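Local atomic coordinates of deoxyhypusine hydroxylase (Homo sapiens, PDB entry 4D50), a protein that hydroxylates the deoxyhypusine residue of translation initiation factor eIF5A with a peroxo-forming diiron centre, completing the synthesis of hypusine. Residues 109-112 and 113-117; 175-178 and 179-183; 165-168 and 169-173; 222-225 and 226-229; 131-134 and 135-139. One frame throughout, in Å; residues are numbered along the deposited sequence.

Overall arrangement
All five are local contacts in an all-helical protein with HEAT-like repeats. Interaction 1 is a surface contact running along helix 109-115 and the turn after it; the other four are partly buried. Interactions 1 and 5 hold consecutive helices together through Leu112, Val131 and Leu134, whereas interactions 2 and 3 join helices 163-171 and 177-190 by polar grips, Arg180 reaching Leu170 O and Glu173. A salt bridge from Glu179 to Arg132 ties interaction 2 to interaction 5. In interactions 3 and 5 a leucine methyl covers an arginine guanidinium; in interaction 2 an arginine chain covers a phenyl ring. Interaction 4, touching none of the others, is a turn entering a helix.

Interaction 1 (109-112 and 113-117); sequences LEIL and KQYSS
The ring of Tyr115 takes the carbonyl oxygen of Ile111 at its edge, in the ring plane, with Tyr115 CD1 3.3 Å from Ile111 O. Further along the same ring, Ile111 CG1 packs on Tyr115 CD1 at 3.7 Å, and Ile111 CD1 approaches Tyr115 CE1. Ile111 puts CG1 there because that branch is anti to the backbone N (chi1 -173°). The carboxylate of Glu110, another flat group, turns back at chi2 and lays OE2 3.5 Å from Lys113 CD; its link to the ammonium is a long salt bridge, Glu110 OE2 to Lys113 NZ 3.8 Å. Lys113 runs extended past Leu109, whose CD1 lies 3.9 Å from Lys113 NZ, so the ammonium has a methyl and a carboxylate as neighbours. Along the backbone, Lys113 N, Gln114 N and Tyr115 N bond to the carbonyls four residues earlier. The hydroxyl of Ser116 also bonds back to the helix, OG donating to Leu112 O at 2.8 Å. This is the second helix of the second HEAT-like repeat. Leu112 faces Val131 and Leu134 of helix 121-140 and Leu100 of helix 90-103, while Ile111 and Tyr115 lean on helix 76-84, where Gln84 bonds Tyr115 OH.

Interaction 2 (175-178 and 179-183); sequences RPLF and ERYRA
Leu177 and Tyr181 lie side by side on the first turns of helix 177-190, which runs into the third HEAT-like repeat with Pro176 as its N-cap residue. In the apolar group, Leu177 CG and CD1 both rest 3.8 Å from Tyr181 CE1. Leu177 CG, anti to the backbone N (chi1 -162°), points the same way as the tyrosine, which itself stands close to the iron ligand His212. Phe178 is covered on one face by the aliphatic part of Arg182: CG lies above the ring, displaced toward its rim, and Arg182 CD reaches Phe178 CE2 at 3.9 Å. The chain bends about CG-CD, sending NE and NH2 to the carbonyls of Pro156 and Pro157. Among backbone bonds, Pro176 O accepts from Arg180 N and, weakly, from Glu179 N, opening the helix. Of the charged groups, Glu179 folds over the proline, OE1 standing 3.2 Å from Pro176 CB, while the same oxygen forms a salt bridge with Arg132. Arg180 gives NE to Leu170 O and NH1 to Glu173, which ties on the end of the preceding helix and the loop after it. A water in the guanidinium plane accepts from Arg180 NH1 at 3.1 Å and donates to Arg175 O at 2.7 Å.

Interaction 3 (165-168 and 169-173); sequences RLRE and ALLDE
Arg167 reaches along helix 163-171 to meet Leu171, one turn on. From CB the chain leaves with CG anti to the backbone N (chi1 172°), which brings Arg167 CG 3.8 Å from Leu171 CD1. It then stays extended through CD to NE, itself 3.9 Å from the same methyl, before chi4 of -75° swings the guanidinium over. Leu171 CD1 thus lies above the centre of one guanidinium face, 3.6 Å from the plane, with Arg167 CZ and NH2 each 3.7 Å away. This apolar cover leaves the N-H groups pointing outward in the plane, and at the tip NH2 forms a salt bridge with Glu201 of helix 193-201. The helix packs on helix 177-190, which leads into the third HEAT-like repeat: Leu166 meets Ala186 and Leu187, Ala169 meets Ala183, and Leu170 meets Met184. Its own turns are held by Ala169 N, Leu170 N and Leu171 N bonding to the carbonyls of Arg165, Leu166 and Arg167; the Leu170 N to Leu166 O bond measures 2.8 Å. Nearby, Asp172 CB lies 3.4 Å from Glu168 O. Asp172 OD1 bonds Ser174 OG, and OD2 forms a salt bridge with Arg175.

Interaction 4 (222-225 and 226-229); sequences QHEA and AVPQ
Ala226 N donates to His223 O at 3.2 Å, and Val227 N to Glu224 O at 3.1 Å. Both link residues three apart, the mark of the 3-10 turn that carries the chain into helix 227-235 of the fourth HEAT-like repeat. Neither donor sits on a carbonyl lone pair: Ala226 N stands 38° above the plane of its acceptor and Val227 N 63° above, in keeping with the tight turn. Side-chain contacts across the turn are few. Val227 places CG2 beside its own backbone N, where the methyl lies 3.4 Å from Glu224 O and 4.2 Å from Glu224 CG, the two side chains pointing the same way. Pro228, which has no N-H to give, sets its CD 3.7 Å from Ala225 O. Further out, Val227 packs on Leu251 and Ile254 of helix 241-254, while His223 and Ala225 touch Glu193 of helix 193-201, His223 also Ala196 and Ala225 also Leu197. Glu224 extends away from the turn to a salt bridge between OE1 and Arg256. The imidazole of His223, folded back on the chain, helps to hold the start of the turn: Ala225 N approaches His223 ND1 at the ring edge, close to the ring plane, and bonds to it at 3.0 Å.

Interaction 5 (131-134 and 135-139); sequences VRRL and EWLQQ
Leu137 N donates to Arg133 O at 2.9 Å in a nearly straight bond (N-H...O 169°), one of four consecutive helical bonds in helix 121-140, which begins within the HEAT-repeat region. Glu135 N, Trp136 N and Gln138 N make the equivalent bonds to Val131 O, Arg132 O and Leu134 O. On this frame Leu137 puts CD1 over the centre of one face of the Arg133 guanidinium, 3.9 Å above its plane. A bend at chi3 (142°) and a turn at chi4 (78°) present that face to the methyl. The arginine's N-H groups work outside the contact: NE bonds Gly101 O, and NH2 forms a salt bridge with Glu143, so the buried charge has polar partners as well as an apolar lid. Leu137 CD1 also touches Leu134 CD2 at 4.0 Å. Leu134 and Val131 face helix 109-115, which joins the two successive helices. Trp136, CG anti to the backbone N, stacks on His140 and touches Arg182 of helix 177-190. Glu135 lies alongside Val131, its CG 3.1 Å from Val131 O. Arg132 doubles back at chi2 and chi3 toward this carboxylate, yet Arg132 NE stays 4.3 Å from Glu135 OE1, too far for a salt bridge; the partner of the Arg132 charge is Glu179. Glu135 OE2 lies 3.6 Å from Val131 CG1, a carboxylate oxygen against a methyl.

Interaction 1 (109-112 and 113-117)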
loop_
_atom_site.group_PDB
_atom_site.type_symbol
_atom_site.label_atom_id
_atom_site.label_comp_id
_atom_site.label_asym_id
_atom_site.label_seq_id
_atom_site.Cartn_x
_atom_site.Cartn_y
_atom_site.Cartn_z
ATOM N N LEU A 109 -7.836 15.596 -10.557
ATOM C CA LEU A 109 -7.937 16.505 -9.346
ATOM C C LEU A 109 -9.332 16.765 -8.892
ATOM O O LEU A 109 -9.615 16.784 -7.710
ATOM C CB LEU A 109 -7.354 17.873 -9.635
ATOM C CG LEU A 109 -6.308 18.559 -8.833
ATOM C CD1 LEU A 109 -6.362 20.029 -9.230
ATOM C CD2 LEU A 109 -6.450 18.348 -7.342
ATOM N N GLU A 110 -10.263 16.902 -9.834
ATOM C CA GLU A 110 -11.600 17.332 -9.462
ATOM C C GLU A 110 -12.330 16.213 -8.710
ATOM O O GLU A 110 -12.982 16.474 -7.675
ATOM C CB GLU A 110 -12.394 17.896 -10.683
ATOM C CG GLU A 110 -12.093 19.391 -10.987
ATOM C CD GLU A 110 -11.990 20.310 -9.714
ATOM O OE1 GLU A 110 -12.996 20.525 -8.991
ATOM O OE2 GLU A 110 -10.866 20.816 -9.426
ATOM N N ILE A 111 -12.207 15.002 -9.196
ATOM C CA ILE A 111 -12.765 13.833 -8.490
ATOM C C ILE A 111 -12.125 13.642 -7.115
ATOM O O ILE A 111 -12.805 13.301 -6.158
ATOM C CB ILE A 111 -12.732 12.547 -9.332
ATOM C CG1 ILE A 111 -13.489 11.449 -8.593
ATOM C CG2 ILE A 111 -11.341 12.011 -9.603
ATOM C CD1 ILE A 111 -14.289 10.554 -9.525
ATOM N N LEU A 112 -10.789 13.781 -7.030
ATOM C CA LEU A 112 -10.154 13.687 -5.706
ATOM C C LEU A 112 -10.616 14.755 -4.737
ATOM O O LEU A 112 -10.811 14.509 -3.586
ATOM C CB LEU A 112 -8.636 13.646 -5.809
ATOM C CG LEU A 112 -8.112 12.441 -6.566
ATOM C CD1 LEU A 112 -6.650 12.582 -6.800
ATOM C CD2 LEU A 112 -8.378 11.109 -5.916
ATOM N N LYS A 113 -10.789 15.990 -5.203
ATOM C CA LYS A 113 -11.388 17.006 -4.333
ATOM C C LYS A 113 -12.829 16.638 -3.882
ATOM O O LYS A 113 -13.200 16.885 -2.725
ATOM C CB LYS A 113 -11.424 18.369 -5.063
ATOM C CG LYS A 113 -10.037 18.975 -5.142
ATOM C CD LYS A 113 -10.053 20.183 -6.101
ATOM C CE LYS A 113 -8.951 21.141 -5.686
ATOM N NZ LYS A 113 -8.491 22.109 -6.721
ATOM N N GLN A 114 -13.625 16.101 -4.802
ATOM C CA GLN A 114 -15.006 15.680 -4.521
ATOM C C GLN A 114 -14.994 14.632 -3.366
ATOM O O GLN A 114 -15.693 14.754 -2.395
ATOM C CB GLN A 114 -15.611 15.069 -5.795
ATOM C CG GLN A 114 -17.016 14.475 -5.717
ATOM C CD GLN A 114 -17.499 13.866 -7.041
ATOM O OE1 GLN A 114 -16.713 13.582 -7.956
ATOM N NE2 GLN A 114 -18.821 13.667 -7.145
ATOM N N TYR A 115 -14.127 13.643 -3.508
ATOM C CA TYR A 115 -14.121 12.499 -2.611
ATOM C C TYR A 115 -13.357 12.794 -1.352
ATOM O O TYR A 115 -13.332 11.963 -0.458
ATOM C CB TYR A 115 -13.715 11.195 -3.300
ATOM C CG TYR A 115 -14.842 10.592 -4.067
ATOM C CD1 TYR A 115 -15.129 11.033 -5.356
ATOM C CD2 TYR A 115 -15.592 9.576 -3.562
ATOM C CE1 TYR A 115 -16.203 10.524 -6.056
ATOM C CE2 TYR A 115 -16.651 9.042 -4.258
ATOM C CZ TYR A 115 -16.953 9.528 -5.491
ATOM O OH TYR A 115 -18.058 9.014 -6.169
ATOM N N SER A 116 -12.817 14.010 -1.248
ATOM C CA SER A 116 -12.259 14.473 -0.022
ATOM C C SER A 116 -13.328 14.641 1.030
ATOM O O SER A 116 -12.967 14.767 2.212
ATOM C CB SER A 116 -11.511 15.820 -0.220
ATOM O OG SER A 116 -10.326 15.606 -1.015
ATOM N N SER A 117 -14.600 14.660 0.596
ATOM C CA SER A 117 -15.748 14.721 1.456
ATOM C C SER A 117 -16.550 13.423 1.545
ATOM O O SER A 117 -17.701 13.408 1.996
ATOM C CB SER A 117 -16.663 15.846 1.030
ATOM O OG SER A 117 -16.026 17.078 1.392
#

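Interaction 2 (175-178 and 179-183)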
loop_
_atom_site.group_PDB
_atom_site.type_symbol
_atom_site.label_atom_id
_atom_site.label_comp_id
_atom_site.label_asym_id
_atom_site.label_seq_id
_atom_site.Cartn_x
_atom_site.Cartn_y
_atom_site.Cartn_z
ATOM N N ARG A 175 -1.243 18.935 13.538
ATOM C CA ARG A 175 -0.734 19.212 12.209
ATOM C C ARG A 175 -1.545 18.515 11.142
ATOM O O ARG A 175 -2.133 17.472 11.410
ATOM C CB ARG A 175 0.711 18.786 12.049
ATOM C CG ARG A 175 1.590 19.450 13.056
ATOM C CD ARG A 175 3.028 19.152 12.738
ATOM N NE ARG A 175 3.876 19.457 13.881
ATOM C CZ ARG A 175 5.119 19.888 13.785
ATOM N NH1 ARG A 175 5.664 20.113 12.584
ATOM N NH2 ARG A 175 5.802 20.100 14.895
ATOM N N PRO A 176 -1.619 19.102 9.943
ATOM C CA PRO A 176 -2.292 18.433 8.842
ATOM C C PRO A 176 -1.685 17.074 8.541
ATOM O O PRO A 176 -0.444 16.887 8.622
ATOM C CB PRO A 176 -2.062 19.375 7.657
ATOM C CG PRO A 176 -1.573 20.686 8.213
ATOM C CD PRO A 176 -1.166 20.461 9.601
ATOM N N LEU A 177 -2.548 16.156 8.132
ATOM C CA LEU A 177 -2.181 14.813 7.831
ATOM C C LEU A 177 -1.040 14.735 6.823
ATOM O O LEU A 177 -0.115 13.946 6.965
ATOM C CB LEU A 177 -3.360 14.057 7.322
ATOM C CG LEU A 177 -3.150 12.577 7.410
ATOM C CD1 LEU A 177 -2.846 12.072 8.809
ATOM C CD2 LEU A 177 -4.390 11.938 6.887
ATOM N N PHE A 178 -1.072 15.625 5.821
ATOM C CA PHE A 178 -0.049 15.580 4.805
ATOM C C PHE A 178 1.299 15.857 5.386
ATOM O O PHE A 178 2.276 15.188 5.012
ATOM C CB PHE A 178 -0.352 16.597 3.699
ATOM C CG PHE A 178 0.534 16.492 2.505
ATOM C CD1 PHE A 178 0.395 15.453 1.622
ATOM C CD2 PHE A 178 1.451 17.502 2.221
ATOM C CE1 PHE A 178 1.170 15.392 0.489
ATOM C CE2 PHE A 178 2.166 17.477 1.068
ATOM C CZ PHE A 178 2.022 16.426 0.185
ATOM N N GLU A 179 1.367 16.815 6.300
ATOM C CA GLU A 179 2.664 17.190 6.870
ATOM C C GLU A 179 3.195 16.017 7.742
ATOM O O GLU A 179 4.416 15.746 7.780
ATOM C CB GLU A 179 2.502 18.464 7.674
ATOM C CG GLU A 179 2.649 19.775 6.928
ATOM C CD GLU A 179 1.589 20.086 5.864
ATOM O OE1 GLU A 179 0.549 19.388 5.767
ATOM O OE2 GLU A 179 1.820 21.071 5.108
ATOM N N ARG A 180 2.268 15.330 8.405
ATOM C CA ARG A 180 2.593 14.207 9.243
ATOM C C ARG A 180 3.135 13.090 8.366
ATOM O O ARG A 180 4.048 12.388 8.796
ATOM C CB ARG A 180 1.391 13.726 10.073
ATOM C CG ARG A 180 0.852 14.836 10.900
ATOM C CD ARG A 180 -0.288 14.370 11.780
ATOM N NE ARG A 180 0.097 13.365 12.766
ATOM C CZ ARG A 180 -0.791 12.673 13.503
ATOM N NH1 ARG A 180 -2.120 12.920 13.409
ATOM N NH2 ARG A 180 -0.410 11.780 14.396
ATOM N N TYR A 181 2.499 12.845 7.233
ATOM C CA TYR A 181 2.989 11.843 6.283
ATOM C C TYR A 181 4.348 12.201 5.751
ATOM O O TYR A 181 5.235 11.351 5.497
ATOM C CB TYR A 181 2.004 11.663 5.116
ATOM C CG TYR A 181 0.944 10.615 5.311
ATOM C CD1 TYR A 181 0.087 10.658 6.406
ATOM C CD2 TYR A 181 0.694 9.698 4.343
ATOM C CE1 TYR A 181 -0.876 9.700 6.610
ATOM C CE2 TYR A 181 -0.292 8.727 4.545
ATOM C CZ TYR A 181 -1.065 8.744 5.671
ATOM O OH TYR A 181 -2.101 7.803 5.854
ATOM N N ARG A 182 4.595 13.501 5.538
ATOM C CA ARG A 182 5.930 13.851 5.039
ATOM C C ARG A 182 7.042 13.475 6.065
ATOM O O ARG A 182 8.130 13.050 5.708
ATOM C CB ARG A 182 5.959 15.396 4.739
ATOM C CG ARG A 182 5.127 15.780 3.555
ATOM C CD ARG A 182 5.538 17.115 2.931
ATOM N NE ARG A 182 6.915 17.117 2.485
ATOM C CZ ARG A 182 7.540 18.223 2.081
ATOM N NH1 ARG A 182 6.892 19.388 2.103
ATOM N NH2 ARG A 182 8.806 18.168 1.748
ATOM N N ALA A 183 6.728 13.633 7.338
ATOM C CA ALA A 183 7.669 13.388 8.432
ATOM C C ALA A 183 7.826 11.859 8.543
ATOM O O ALA A 183 8.915 11.383 8.748
ATOM C CB ALA A 183 7.098 13.934 9.706
HETATM O O HOH W 1 -3.551 15.294 11.943
#

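Interaction 3 (165-168 and 169-173)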
loop_
_atom_site.group_PDB
_atom_site.type_symbol
_atom_site.label_atom_id
_atom_site.label_comp_id
_atom_site.label_asym_id
_atom_site.label_seq_id
_atom_site.Cartn_x
_atom_site.Cartn_y
_atom_site.Cartn_z
ATOM N N ARG A 165 13.122 15.866 15.799
ATOM C CA ARG A 165 12.182 16.822 15.213
ATOM C C ARG A 165 11.143 16.192 14.229
ATOM O O ARG A 165 9.969 16.573 14.238
ATOM C CB ARG A 165 12.963 17.895 14.450
ATOM C CG ARG A 165 13.776 18.826 15.349
ATOM C CD ARG A 165 14.333 19.971 14.511
ATOM N NE ARG A 165 15.432 20.754 15.110
ATOM C CZ ARG A 165 16.741 20.628 14.822
ATOM N NH1 ARG A 165 17.196 19.705 13.976
ATOM N NH2 ARG A 165 17.627 21.420 15.428
ATOM N N LEU A 166 11.578 15.210 13.465
ATOM C CA LEU A 166 10.623 14.419 12.632
ATOM C C LEU A 166 9.589 13.655 13.483
ATOM O O LEU A 166 8.374 13.588 13.151
ATOM C CB LEU A 166 11.387 13.442 11.729
ATOM C CG LEU A 166 12.230 14.079 10.622
ATOM C CD1 LEU A 166 13.138 13.097 9.978
ATOM C CD2 LEU A 166 11.345 14.757 9.594
ATOM N N ARG A 167 10.060 13.088 14.585
ATOM C CA ARG A 167 9.186 12.327 15.488
ATOM C C ARG A 167 8.142 13.265 16.046
ATOM O O ARG A 167 6.985 12.970 16.121
ATOM C CB ARG A 167 10.000 11.685 16.595
ATOM C CG ARG A 167 9.167 11.042 17.685
ATOM C CD ARG A 167 10.086 10.676 18.853
ATOM N NE ARG A 167 9.237 10.295 19.971
ATOM C CZ ARG A 167 8.543 11.158 20.736
ATOM N NH1 ARG A 167 8.566 12.492 20.539
ATOM N NH2 ARG A 167 7.773 10.671 21.699
ATOM N N GLU A 168 8.567 14.464 16.412
ATOM C CA GLU A 168 7.565 15.385 16.936
ATOM C C GLU A 168 6.480 15.704 15.963
ATOM O O GLU A 168 5.286 15.752 16.322
ATOM C CB GLU A 168 8.232 16.685 17.422
ATOM C CG GLU A 168 9.056 16.506 18.671
ATOM C CD GLU A 168 9.556 17.852 19.209
ATOM O OE1 GLU A 168 9.255 18.905 18.570
ATOM O OE2 GLU A 168 10.308 17.855 20.231
ATOM N N ALA A 169 6.883 15.920 14.720
ATOM C CA ALA A 169 5.953 16.253 13.650
ATOM C C ALA A 169 4.992 15.106 13.389
ATOM O O ALA A 169 3.793 15.287 13.322
ATOM C CB ALA A 169 6.705 16.595 12.388
ATOM N N LEU A 170 5.548 13.911 13.311
ATOM C CA LEU A 170 4.740 12.672 13.082
ATOM C C LEU A 170 3.590 12.456 14.075
ATOM O O LEU A 170 2.482 12.068 13.672
ATOM C CB LEU A 170 5.701 11.432 13.115
ATOM C CG LEU A 170 5.073 10.056 12.974
ATOM C CD1 LEU A 170 4.740 9.838 11.517
ATOM C CD2 LEU A 170 5.882 8.894 13.567
ATOM N N LEU A 171 3.905 12.657 15.371
ATOM C CA LEU A 171 3.018 12.426 16.515
ATOM C C LEU A 171 2.152 13.624 16.915
ATOM O O LEU A 171 1.352 13.481 17.842
ATOM C CB LEU A 171 3.807 11.966 17.708
ATOM C CG LEU A 171 4.776 10.803 17.473
ATOM C CD1 LEU A 171 5.530 10.530 18.765
ATOM C CD2 LEU A 171 4.043 9.534 17.034
ATOM N N ASP A 172 2.286 14.745 16.200
ATOM C CA ASP A 172 1.478 15.937 16.444
ATOM C C ASP A 172 0.078 15.854 15.823
ATOM O O ASP A 172 -0.131 16.011 14.596
ATOM C CB ASP A 172 2.239 17.186 15.999
ATOM C CG ASP A 172 1.599 18.479 16.494
ATOM O OD1 ASP A 172 0.513 18.407 17.118
ATOM O OD2 ASP A 172 2.255 19.544 16.265
ATOM N N GLU A 173 -0.917 15.625 16.653
ATOM C CA GLU A 173 -2.306 15.461 16.119
ATOM C C GLU A 173 -2.936 16.783 15.594
ATOM O O GLU A 173 -3.939 16.745 14.880
ATOM C CB GLU A 173 -3.204 14.867 17.186
ATOM C CG GLU A 173 -2.776 13.501 17.729
ATOM C CD GLU A 173 -3.173 12.280 16.901
ATOM O OE1 GLU A 173 -3.903 12.378 15.896
ATOM O OE2 GLU A 173 -2.795 11.173 17.345
#

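Interaction 4 (222-225 and 226-229)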
loop_
_atom_site.group_PDB
_atom_site.type_symbol
_atom_site.label_atom_id
_atom_site.label_comp_id
_atom_site.label_asym_id
_atom_site.label_seq_id
_atom_site.Cartn_x
_atom_site.Cartn_y
_atom_site.Cartn_z
ATOM N N GLN A 222 11.922 -2.250 7.310
ATOM C CA GLN A 222 12.398 -3.626 7.567
ATOM C C GLN A 222 13.390 -3.688 8.722
ATOM O O GLN A 222 14.222 -4.630 8.786
ATOM C CB GLN A 222 13.011 -4.269 6.275
ATOM C CG GLN A 222 12.102 -5.270 5.609
ATOM C CD GLN A 222 12.797 -6.109 4.540
ATOM O OE1 GLN A 222 12.426 -6.087 3.386
ATOM N NE2 GLN A 222 13.816 -6.868 4.935
ATOM N N HIS A 223 13.336 -2.741 9.658
ATOM C CA HIS A 223 14.215 -2.743 10.785
ATOM C C HIS A 223 13.568 -3.545 11.919
ATOM O O HIS A 223 12.408 -3.309 12.306
ATOM C CB HIS A 223 14.523 -1.383 11.320
ATOM C CG HIS A 223 15.714 -1.357 12.220
ATOM N ND1 HIS A 223 15.709 -1.863 13.507
ATOM C CD2 HIS A 223 16.976 -0.927 11.995
ATOM C CE1 HIS A 223 16.904 -1.726 14.047
ATOM N NE2 HIS A 223 17.693 -1.154 13.158
ATOM N N GLU A 224 14.340 -4.489 12.442
ATOM C CA GLU A 224 13.836 -5.465 13.390
ATOM C C GLU A 224 13.390 -4.869 14.756
ATOM O O GLU A 224 12.663 -5.520 15.510
ATOM C CB GLU A 224 14.963 -6.518 13.597
ATOM C CG GLU A 224 14.536 -7.923 13.956
ATOM C CD GLU A 224 15.720 -8.899 13.992
ATOM O OE1 GLU A 224 16.653 -8.778 13.145
ATOM O OE2 GLU A 224 15.705 -9.807 14.869
ATOM N N ALA A 225 13.843 -3.653 15.084
ATOM C CA ALA A 225 13.497 -2.983 16.365
ATOM C C ALA A 225 11.992 -2.757 16.454
ATOM O O ALA A 225 11.483 -2.629 17.558
ATOM C CB ALA A 225 14.223 -1.653 16.551
ATOM N N ALA A 226 11.323 -2.734 15.295
ATOM C CA ALA A 226 9.860 -2.481 15.213
ATOM C C ALA A 226 9.006 -3.722 15.334
ATOM O O ALA A 226 7.810 -3.577 15.521
ATOM C CB ALA A 226 9.495 -1.817 13.900
ATOM N N VAL A 227 9.629 -4.909 15.323
ATOM C CA VAL A 227 8.887 -6.186 15.315
ATOM C C VAL A 227 7.899 -6.324 16.487
ATOM O O VAL A 227 6.776 -6.666 16.254
ATOM C CB VAL A 227 9.816 -7.396 15.153
ATOM C CG1 VAL A 227 9.114 -8.723 15.480
ATOM C CG2 VAL A 227 10.402 -7.429 13.771
ATOM N N PRO A 228 8.353 -6.110 17.752
ATOM C CA PRO A 228 7.489 -6.245 18.876
ATOM C C PRO A 228 6.261 -5.415 18.742
ATOM O O PRO A 228 5.198 -5.896 19.033
ATOM C CB PRO A 228 8.363 -5.800 20.071
ATOM C CG PRO A 228 9.755 -6.037 19.630
ATOM C CD PRO A 228 9.760 -5.902 18.142
ATOM N N GLN A 229 6.390 -4.147 18.323
ATOM C CA GLN A 229 5.247 -3.283 18.177
ATOM C C GLN A 229 4.362 -3.697 17.034
ATOM O O GLN A 229 3.145 -3.602 17.146
ATOM C CB GLN A 229 5.737 -1.842 18.077
ATOM C CG GLN A 229 6.197 -1.330 19.468
ATOM C CD GLN A 229 5.010 -0.846 20.283
ATOM O OE1 GLN A 229 4.236 -0.002 19.825
ATOM N NE2 GLN A 229 4.867 -1.370 21.496
#

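Interaction 5 (131-134 and 135-139)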
loop_
_atom_site.group_PDB
_atom_site.type_symbol
_atom_site.label_atom_id
_atom_site.label_comp_id
_atom_site.label_asym_id
_atom_site.label_seq_id
_atom_site.Cartn_x
_atom_site.Cartn_y
_atom_site.Cartn_z
ATOM N N VAL A 131 -4.870 15.058 -3.189
ATOM C CA VAL A 131 -4.998 16.439 -3.673
ATOM C C VAL A 131 -3.767 17.253 -3.256
ATOM O O VAL A 131 -3.185 17.910 -4.061
ATOM C CB VAL A 131 -6.278 17.103 -3.163
ATOM C CG1 VAL A 131 -6.221 18.597 -3.453
ATOM C CG2 VAL A 131 -7.501 16.447 -3.811
ATOM N N ARG A 132 -3.300 17.061 -2.027
ATOM C CA ARG A 132 -2.080 17.772 -1.638
ATOM C C ARG A 132 -0.839 17.288 -2.439
ATOM O O ARG A 132 0.065 18.068 -2.749
ATOM C CB ARG A 132 -1.840 17.541 -0.122
ATOM C CG ARG A 132 -2.766 18.265 0.861
ATOM C CD ARG A 132 -2.659 19.772 0.846
ATOM N NE ARG A 132 -1.299 20.272 1.014
ATOM C CZ ARG A 132 -0.686 20.495 2.187
ATOM N NH1 ARG A 132 -1.268 20.248 3.343
ATOM N NH2 ARG A 132 0.561 21.026 2.182
ATOM N N ARG A 133 -0.741 15.978 -2.689
ATOM C CA ARG A 133 0.362 15.437 -3.509
ATOM C C ARG A 133 0.293 16.023 -4.922
ATOM O O ARG A 133 1.305 16.524 -5.470
ATOM C CB ARG A 133 0.372 13.900 -3.549
ATOM C CG ARG A 133 1.453 13.336 -4.439
ATOM C CD ARG A 133 1.412 11.795 -4.468
ATOM N NE ARG A 133 1.707 11.295 -5.830
ATOM C CZ ARG A 133 2.907 11.201 -6.400
ATOM N NH1 ARG A 133 4.000 11.663 -5.789
ATOM N NH2 ARG A 133 2.999 10.738 -7.646
ATOM N N LEU A 134 -0.899 16.053 -5.501
ATOM C CA LEU A 134 -0.983 16.628 -6.857
ATOM C C LEU A 134 -0.567 18.124 -6.861
ATOM O O LEU A 134 0.115 18.546 -7.789
ATOM C CB LEU A 134 -2.323 16.423 -7.498
ATOM C CG LEU A 134 -2.672 14.978 -7.813
ATOM C CD1 LEU A 134 -4.067 14.883 -8.421
ATOM C CD2 LEU A 134 -1.655 14.259 -8.680
ATOM N N GLU A 135 -0.965 18.872 -5.839
ATOM C CA GLU A 135 -0.590 20.245 -5.706
ATOM C C GLU A 135 0.920 20.386 -5.541
ATOM O O GLU A 135 1.528 21.322 -6.066
ATOM C CB GLU A 135 -1.373 20.902 -4.580
ATOM C CG GLU A 135 -2.891 20.903 -4.929
ATOM C CD GLU A 135 -3.802 21.433 -3.840
ATOM O OE1 GLU A 135 -3.406 21.423 -2.609
ATOM O OE2 GLU A 135 -4.934 21.841 -4.247
ATOM N N TRP A 136 1.528 19.465 -4.810
ATOM C CA TRP A 136 2.984 19.488 -4.639
ATOM C C TRP A 136 3.702 19.248 -5.957
ATOM O O TRP A 136 4.582 20.005 -6.375
ATOM C CB TRP A 136 3.370 18.544 -3.504
ATOM C CG TRP A 136 4.792 18.662 -3.010
ATOM C CD1 TRP A 136 5.197 19.275 -1.914
ATOM C CD2 TRP A 136 5.942 18.127 -3.633
ATOM N NE1 TRP A 136 6.527 19.147 -1.763
ATOM C CE2 TRP A 136 7.027 18.465 -2.845
ATOM C CE3 TRP A 136 6.153 17.387 -4.802
ATOM C CZ2 TRP A 136 8.313 18.090 -3.149
ATOM C CZ3 TRP A 136 7.479 16.991 -5.126
ATOM C CH2 TRP A 136 8.550 17.394 -4.312
ATOM N N LEU A 137 3.274 18.239 -6.682
ATOM C CA LEU A 137 3.865 17.908 -7.944
ATOM C C LEU A 137 3.763 19.114 -8.912
ATOM O O LEU A 137 4.757 19.477 -9.572
ATOM C CB LEU A 137 3.121 16.770 -8.589
ATOM C CG LEU A 137 3.307 15.388 -7.951
ATOM C CD1 LEU A 137 2.320 14.450 -8.631
ATOM C CD2 LEU A 137 4.752 14.944 -8.103
ATOM N N GLN A 138 2.595 19.718 -8.925
ATOM C CA GLN A 138 2.355 20.882 -9.786
ATOM C C GLN A 138 3.320 21.996 -9.401
ATOM O O GLN A 138 3.885 22.615 -10.291
ATOM C CB GLN A 138 0.912 21.337 -9.670
ATOM C CG GLN A 138 0.593 22.511 -10.574
ATOM C CD GLN A 138 0.819 23.829 -9.920
ATOM O OE1 GLN A 138 0.402 24.050 -8.784
ATOM N NE2 GLN A 138 1.374 24.760 -10.681
ATOM N N GLN A 139 3.529 22.236 -8.120
ATOM C CA GLN A 139 4.381 23.381 -7.691
ATOM C C GLN A 139 5.870 23.066 -7.893
ATOM O O GLN A 139 6.642 23.966 -8.199
ATOM C CB GLN A 139 4.101 23.776 -6.275
ATOM C CG GLN A 139 2.755 24.474 -6.019
ATOM C CD GLN A 139 2.583 25.013 -4.596
ATOM O OE1 GLN A 139 1.662 25.780 -4.350
ATOM N NE2 GLN A 139 3.396 24.584 -3.663
#